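Local coordinates for protein FOKI restriction endonuclease (Planomicrobium okeanokoites, PDB 2FOK) that recognises a specific DNA sequence and cleaves the DNA at a distance from it with a separate, metal-dependent nuclease domain, at residues 163-166 against 167-171. Sequence-based numbering, arbitrary orientation.
Sequences IRIL and TLLED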
# COMPACT_ATOMS: atom_id res chain seq x y z
N ILE A 163 8.88 -14.04 1.05
CA ILE A 163 8.76 -15.01 2.14
C ILE A 163 7.43 -14.79 2.85
O ILE A 163 6.79 -15.74 3.27
CB ILE A 163 9.93 -14.87 3.14
CG1 ILE A 163 11.24 -15.26 2.46
CG2 ILE A 163 9.69 -15.76 4.37
CD1 ILE A 163 11.17 -16.56 1.66
N ARG A 164 7.03 -13.53 2.99
CA ARG A 164 5.76 -13.20 3.63
C ARG A 164 4.58 -13.70 2.80
O ARG A 164 3.61 -14.20 3.35
CB ARG A 164 5.61 -11.69 3.83
CG ARG A 164 4.27 -11.30 4.44
CD ARG A 164 4.00 -12.11 5.72
NE ARG A 164 2.95 -11.52 6.54
CZ ARG A 164 2.58 -11.97 7.74
NH1 ARG A 164 3.17 -13.03 8.27
NH2 ARG A 164 1.59 -11.38 8.40
N ILE A 165 4.66 -13.55 1.49
CA ILE A 165 3.57 -14.03 0.65
C ILE A 165 3.47 -15.56 0.82
O ILE A 165 2.36 -16.10 0.87
CB ILE A 165 3.78 -13.67 -0.85
CG1 ILE A 165 3.69 -12.16 -1.05
CG2 ILE A 165 2.71 -14.35 -1.71
CD1 ILE A 165 2.27 -11.59 -1.05
N LEU A 166 4.62 -16.23 0.92
CA LEU A 166 4.66 -17.69 1.08
C LEU A 166 4.11 -18.15 2.42
O LEU A 166 3.51 -19.22 2.52
CB LEU A 166 6.10 -18.19 0.94
CG LEU A 166 6.75 -18.16 -0.44
CD1 LEU A 166 8.02 -19.00 -0.38
CD2 LEU A 166 5.80 -18.68 -1.52
N THR A 167 4.32 -17.35 3.45
CA THR A 167 3.82 -17.68 4.78
C THR A 167 2.31 -17.59 4.82
O THR A 167 1.65 -18.37 5.51
CB THR A 167 4.41 -16.72 5.85
OG1 THR A 167 5.84 -16.81 5.83
CG2 THR A 167 3.91 -17.10 7.24
N LEU A 168 1.75 -16.64 4.08
CA LEU A 168 0.30 -16.43 4.03
C LEU A 168 -0.45 -17.49 3.24
O LEU A 168 -1.67 -17.57 3.31
CB LEU A 168 -0.01 -15.05 3.44
CG LEU A 168 0.48 -13.85 4.26
CD1 LEU A 168 0.31 -12.57 3.47
CD2 LEU A 168 -0.32 -13.79 5.53
N LEU A 169 0.27 -18.30 2.47
CA LEU A 169 -0.36 -19.34 1.66
C LEU A 169 0.03 -20.74 2.15
O LEU A 169 -0.42 -21.74 1.61
CB LEU A 169 0.06 -19.17 0.20
CG LEU A 169 -0.36 -17.91 -0.57
CD1 LEU A 169 0.34 -17.88 -1.92
CD2 LEU A 169 -1.86 -17.90 -0.78
N GLU A 170 0.85 -20.79 3.20
CA GLU A 170 1.36 -22.04 3.74
C GLU A 170 0.35 -23.14 4.06
O GLU A 170 0.68 -24.33 3.97
CB GLU A 170 2.23 -21.76 4.97
CG GLU A 170 1.51 -21.19 6.17
CD GLU A 170 2.45 -20.90 7.32
OE1 GLU A 170 3.69 -21.02 7.13
OE2 GLU A 170 1.97 -20.56 8.42
N ASP A 171 -0.88 -22.76 4.41
CA ASP A 171 -1.92 -23.74 4.76
C ASP A 171 -2.71 -24.25 3.57
O ASP A 171 -3.69 -24.99 3.75
CB ASP A 171 -2.88 -23.15 5.79
CG ASP A 171 -2.28 -23.11 7.16
OD1 ASP A 171 -1.32 -23.86 7.38
OD2 ASP A 171 -2.77 -22.33 8.02
O HOH W 1 6.26 -14.09 7.24
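Leu-168 lies against Arg-164, one turn earlier in helix 160-169, its side chain set across the carbonyl and side chain of the arginine. CB faces two carbonyl oxygens of the preceding turn, 3.7 Å from both Ile-165 O and Arg-164 O. CG, turned anti to the carbonyl carbon (chi1 -64°), comes back over the helix to within 3.3 Å of Arg-164 O, and CD1 stays beside the same oxygen. CD2, the other branch, settles over the centre of one face of the Arg-164 guanidinium, 4.1 Å from its CZ. The arginine chain bends at chi2 (52°), which carries the guanidinium forward along the helix, toward Leu-168, while NE is hydrogen-bonded to Asn-183 O. With Leu-168 cut back to an alanine, the methyl over this face would be gone and the guanidinium would probably be less restrained in its rotation. The Arg-164 carbonyl also accepts the Leu-168 backbone N-H.

One residue earlier, Thr-167 grips Ile-163 O twice. Its OG1 donates to this oxygen over 2.9 Å from above the carbonyl plane, whereas its backbone N, 3.0 Å from the same Ile-163 O, approaches from the opposite face. OG1 in turn accepts from a water that is held weakly by Arg-164 NH1, which links the two polar side chains. Ile-165 CG2 and Leu-169 CD1 make a looser apolar pair, 4.3 Å apart.

Within the second recognition subdomain, of a family grouped with helix-turn-helix domains, this closing part of helix 160-169 sets Ile-165 and Leu-166 against helix 222-236. Leu-166 and Thr-167 also touch Leu-275 of helix 269-279, to which Glu-170 adds a salt bridge through Lys-279.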